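Side-chain contacts in prephenate dehydratase:Amino acid-binding ACT (Brucella abortus, PDB 6VH5), which probably catalyses the conversion of prephenate to phenylpyruvate in phenylalanine biosynthesis, and binds phenylalanine at its ACT domain: residues Gln204-Pro209 with Glu213-Thr218; Gly267-Arg272 with Leu291-Gly296. One frame throughout, in Å; residues are numbered along the deposited sequence.

Contact 1 (Gln204-Pro209 with Glu213-Thr218); sequences QWAARP and ERIVTT
P209 and E213 face each other across a turn of the chain, their CA atoms 5.3 Å apart, where the loop 204-209 doubles back over the start of strand 215-224. The contact is apolar in the middle and has a carboxylate at one end. I215 is its buried part. CG1 of I215 stands beside the backbone N, anti to the carbonyl carbon (chi1 -55°), and this lifts the branch toward the loop. There CG1 of I215 lies 3.7 Å from CD of P209, and CG of the same ring is also close, the I215 side chain running at a slant to the proline. CD1 of I215 carries on along the loop. It meets CB of A206 at 4.0 Å and the carbonyl O of A207 at 3.9 Å. A207 therefore takes part through its backbone.

E213 reaches the far end of the proline. Its chain bends at chi2 (80°), which brings the carboxylate back over P209. OE2 of E213 comes to 3.2 Å from CB of P209 and 3.3 Å from CA of P209. CB of E213 also touches CB of P209, at 3.9 Å. These are packing contacts. The polar partner of OE2 is the backbone N of N211, within the turn between the two segments. The loop is tied down from outside the pair as well: A206 shares backbone hydrogen bonding with V293, and its O accepts from NE2 of H268. The chemistry implies a loop seated on I215 by van der Waals contact, with the E213 carboxylate bonded to the turn that joins the two segments.

Contact 2 (Gly267-Arg272 with Leu291-Gly296); sequences GHPEER and LGVYKG
V293 is the one residue of strand 291-295 that meets the loop 267-272, and its two methyl groups divide the work. CB of V293 points toward the loop. From it CG1 goes anti to the backbone N (chi1 179°) and CG2 stands beside that N. CG1 meets CD2 of H268 at 3.8 Å and CD of P269 at 3.9 Å. It comes to the imidazole obliquely, and the two side chains cross at about a right angle. CG2 lies 3.9 Å from CG of P269. This methyl and the CG corner of the proline ring point at each other.

The loop holds its own side of the contact in shape. H268 to E271 form a type I beta turn, closed by a backbone bond from N of E271 to O of H268. The H268 ring is fixed within the turn: N of E270 donates to ND1 of H268 over 3.0 Å, nearly straight (170°) and close to the ring plane. CD of P269 lies over the rim of one face of the ring, 3.2 Å above its plane. NE2 of H268 is bonded to O of A206. OE2 of E271 accepts from N of H268 at 3.1 Å, met from above the carboxylate plane. E271 is also the N-cap residue of helix 272-283. T217, on the neighbouring strand, touches both V293 and P269. The arrangement belongs to the ACT domain, a four-stranded antiparallel sheet with helices packed on it. Here the turn leading from strand 258-266 into helix 272-283 packs against strand 286-295.

Overall arrangement
Contact 1 lies at the surface and contact 2 is buried, yet their centres are about 4 Å apart. Both reach the same antiparallel sheet, through the neighbouring strands 215-224 and 286-295. Contact 1 joins residues close in sequence: the loop between strands 193-200 and 215-224, and the start of the latter. Contact 2 joins residues further apart, within the ACT domain. Both pack aliphatic groups against proline, but contact 2 adds an imidazole whose nitrogens are both hydrogen-bonded. The loops 204-209 and 267-272 also meet directly. NH1 of R208 forms a salt bridge with OE1 of E270. Across to the strand of contact 2, the indole of W205 packs on V293.

Contact 1 (Gln204-Pro209 with Glu213-Thr218)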
# COMPACT_ATOMS: atom_id res chain seq x y z
N GLN A 204 -10.47 23.56 5.40
CA GLN A 204 -10.10 24.38 6.55
C GLN A 204 -8.59 24.36 6.61
O GLN A 204 -7.98 23.29 6.72
CB GLN A 204 -10.70 23.84 7.85
CG GLN A 204 -10.08 24.44 9.12
CD GLN A 204 -9.00 23.55 9.76
OE1 GLN A 204 -9.07 22.32 9.69
NE2 GLN A 204 -8.00 24.18 10.37
N TRP A 205 -7.98 25.54 6.56
CA TRP A 205 -6.54 25.67 6.66
C TRP A 205 -6.17 26.10 8.07
O TRP A 205 -6.82 26.97 8.66
CB TRP A 205 -6.04 26.69 5.64
CG TRP A 205 -6.01 26.15 4.23
CD1 TRP A 205 -6.49 24.94 3.79
CD2 TRP A 205 -5.42 26.79 3.08
NE1 TRP A 205 -6.24 24.80 2.44
CE2 TRP A 205 -5.59 25.91 1.98
CE3 TRP A 205 -4.76 28.01 2.88
CZ2 TRP A 205 -5.13 26.22 0.71
CZ3 TRP A 205 -4.30 28.32 1.61
CH2 TRP A 205 -4.49 27.43 0.54
N ALA A 206 -5.08 25.54 8.59
CA ALA A 206 -4.53 26.02 9.84
C ALA A 206 -4.01 27.43 9.63
O ALA A 206 -3.63 27.82 8.52
CB ALA A 206 -3.41 25.10 10.34
N ALA A 207 -4.03 28.22 10.70
CA ALA A 207 -3.55 29.60 10.60
C ALA A 207 -2.04 29.63 10.38
O ALA A 207 -1.31 28.74 10.83
CB ALA A 207 -3.91 30.39 11.85
N ARG A 208 -1.59 30.65 9.66
CA ARG A 208 -0.17 30.82 9.35
C ARG A 208 0.65 30.93 10.63
O ARG A 208 0.31 31.73 11.51
CB ARG A 208 0.04 32.05 8.47
CG ARG A 208 1.50 32.35 8.13
CD ARG A 208 1.54 33.51 7.16
NE ARG A 208 1.11 34.77 7.74
CZ ARG A 208 -0.07 35.33 7.49
NH1 ARG A 208 -0.92 34.73 6.67
NH2 ARG A 208 -0.40 36.49 8.04
N PRO A 209 1.74 30.18 10.76
CA PRO A 209 2.53 30.21 12.00
C PRO A 209 3.21 31.55 12.25
O PRO A 209 3.74 32.19 11.33
CB PRO A 209 3.56 29.10 11.78
CG PRO A 209 3.70 29.02 10.31
CD PRO A 209 2.32 29.24 9.78
N GLU A 213 5.45 27.40 14.75
CA GLU A 213 4.53 26.28 14.85
C GLU A 213 4.71 25.36 13.64
O GLU A 213 5.09 25.80 12.56
CB GLU A 213 3.08 26.77 14.92
CG GLU A 213 2.74 27.66 16.12
CD GLU A 213 3.18 29.11 15.96
OE1 GLU A 213 2.91 29.92 16.87
OE2 GLU A 213 3.79 29.44 14.92
N ARG A 214 4.42 24.08 13.84
CA ARG A 214 4.60 23.09 12.79
C ARG A 214 3.35 23.06 11.91
O ARG A 214 2.24 22.86 12.41
CB ARG A 214 4.90 21.72 13.38
N ILE A 215 3.53 23.28 10.61
CA ILE A 215 2.46 23.29 9.64
C ILE A 215 2.87 22.42 8.45
O ILE A 215 4.02 22.48 8.00
CB ILE A 215 2.14 24.72 9.17
CG1 ILE A 215 1.83 25.62 10.37
CG2 ILE A 215 0.99 24.71 8.18
CD1 ILE A 215 0.51 25.35 11.01
N VAL A 216 1.94 21.62 7.95
CA VAL A 216 2.19 20.76 6.80
C VAL A 216 1.24 21.16 5.68
O VAL A 216 0.06 21.40 5.92
CB VAL A 216 2.01 19.27 7.13
CG1 VAL A 216 2.27 18.41 5.90
CG2 VAL A 216 2.93 18.88 8.28
N THR A 217 1.77 21.25 4.47
CA THR A 217 0.96 21.45 3.28
C THR A 217 1.16 20.25 2.38
O THR A 217 2.29 19.86 2.08
CB THR A 217 1.32 22.76 2.55
OG1 THR A 217 0.90 23.87 3.35
CG2 THR A 217 0.60 22.83 1.20
N THR A 218 0.05 19.63 1.98
CA THR A 218 0.07 18.46 1.11
C THR A 218 -0.55 18.86 -0.21
O THR A 218 -1.59 19.53 -0.23
CB THR A 218 -0.68 17.28 1.74
OG1 THR A 218 0.01 16.82 2.91
CG2 THR A 218 -0.80 16.14 0.74

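Contact 2 (Gly267-Arg272 with Leu291-Gly296)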
# COMPACT_ATOMS: atom_id res chain seq x y z
N GLY A 267 5.54 23.91 5.87
CA GLY A 267 5.34 25.30 5.56
C GLY A 267 3.87 25.58 5.30
O GLY A 267 3.06 24.67 5.08
N HIS A 268 3.53 26.86 5.37
CA HIS A 268 2.22 27.42 5.14
C HIS A 268 2.21 28.23 3.84
O HIS A 268 3.18 28.95 3.56
CB HIS A 268 1.81 28.32 6.31
CG HIS A 268 0.37 28.73 6.28
ND1 HIS A 268 -0.12 29.66 5.39
CD2 HIS A 268 -0.69 28.32 7.02
CE1 HIS A 268 -1.42 29.81 5.59
NE2 HIS A 268 -1.78 29.01 6.58
N PRO A 269 1.16 28.13 3.02
CA PRO A 269 1.17 28.80 1.71
C PRO A 269 1.31 30.32 1.76
O PRO A 269 1.67 30.93 0.74
CB PRO A 269 -0.18 28.40 1.09
CG PRO A 269 -0.53 27.12 1.78
CD PRO A 269 -0.03 27.27 3.19
N GLU A 270 1.00 30.95 2.89
CA GLU A 270 1.14 32.39 3.04
C GLU A 270 2.54 32.83 3.49
O GLU A 270 2.84 34.03 3.43
CB GLU A 270 0.07 32.91 4.00
CG GLU A 270 -1.22 33.26 3.28
CD GLU A 270 -2.47 33.03 4.11
OE1 GLU A 270 -2.45 33.31 5.32
OE2 GLU A 270 -3.46 32.53 3.54
N GLU A 271 3.40 31.92 3.92
CA GLU A 271 4.78 32.30 4.19
C GLU A 271 5.47 32.64 2.88
O GLU A 271 5.32 31.93 1.88
CB GLU A 271 5.54 31.17 4.89
CG GLU A 271 5.23 31.03 6.37
CD GLU A 271 5.84 29.78 6.99
OE1 GLU A 271 7.06 29.77 7.26
OE2 GLU A 271 5.09 28.80 7.19
N ARG A 272 6.27 33.71 2.91
CA ARG A 272 6.89 34.20 1.68
C ARG A 272 7.69 33.10 1.00
O ARG A 272 7.60 32.91 -0.22
CB ARG A 272 7.78 35.39 1.97
CG ARG A 272 8.29 36.07 0.72
CD ARG A 272 7.15 36.33 -0.24
NE ARG A 272 7.52 37.20 -1.35
CZ ARG A 272 6.82 37.32 -2.47
NH1 ARG A 272 5.70 36.61 -2.63
NH2 ARG A 272 7.22 38.13 -3.44
N LEU A 291 -4.07 19.86 -1.28
CA LEU A 291 -5.02 18.95 -0.66
C LEU A 291 -5.21 19.19 0.83
O LEU A 291 -6.20 18.69 1.40
CB LEU A 291 -4.60 17.50 -0.91
CG LEU A 291 -4.59 17.09 -2.38
CD1 LEU A 291 -4.15 15.64 -2.52
CD2 LEU A 291 -5.99 17.30 -2.96
N GLY A 292 -4.34 19.97 1.46
CA GLY A 292 -4.52 20.29 2.86
C GLY A 292 -3.43 21.13 3.48
O GLY A 292 -2.27 21.11 3.02
N VAL A 293 -3.79 21.88 4.52
CA VAL A 293 -2.88 22.74 5.26
C VAL A 293 -3.21 22.55 6.74
O VAL A 293 -4.26 23.01 7.20
CB VAL A 293 -3.01 24.22 4.88
CG1 VAL A 293 -2.04 25.06 5.70
CG2 VAL A 293 -2.81 24.42 3.38
N TYR A 294 -2.33 21.85 7.47
CA TYR A 294 -2.71 21.33 8.77
C TYR A 294 -1.54 21.34 9.74
O TYR A 294 -0.37 21.36 9.34
CB TYR A 294 -3.29 19.91 8.64
CG TYR A 294 -2.48 18.94 7.80
CD1 TYR A 294 -1.72 17.94 8.41
CD2 TYR A 294 -2.49 18.99 6.42
CE1 TYR A 294 -0.99 17.03 7.66
CE2 TYR A 294 -1.75 18.08 5.66
CZ TYR A 294 -1.01 17.10 6.29
OH TYR A 294 -0.28 16.20 5.54
N LYS A 295 -1.87 21.30 11.03
CA LYS A 295 -0.86 21.25 12.08
C LYS A 295 -0.06 19.96 11.98
O LYS A 295 -0.60 18.90 11.69
CB LYS A 295 -1.50 21.34 13.47
CG LYS A 295 -2.20 22.65 13.76
CD LYS A 295 -2.88 22.61 15.13
CE LYS A 295 -3.60 23.91 15.45
NZ LYS A 295 -4.24 23.87 16.80
N GLY A 296 1.25 20.07 12.23
CA GLY A 296 2.14 18.93 12.17
C GLY A 296 2.40 18.33 13.54
O GLY A 296 2.43 19.03 14.55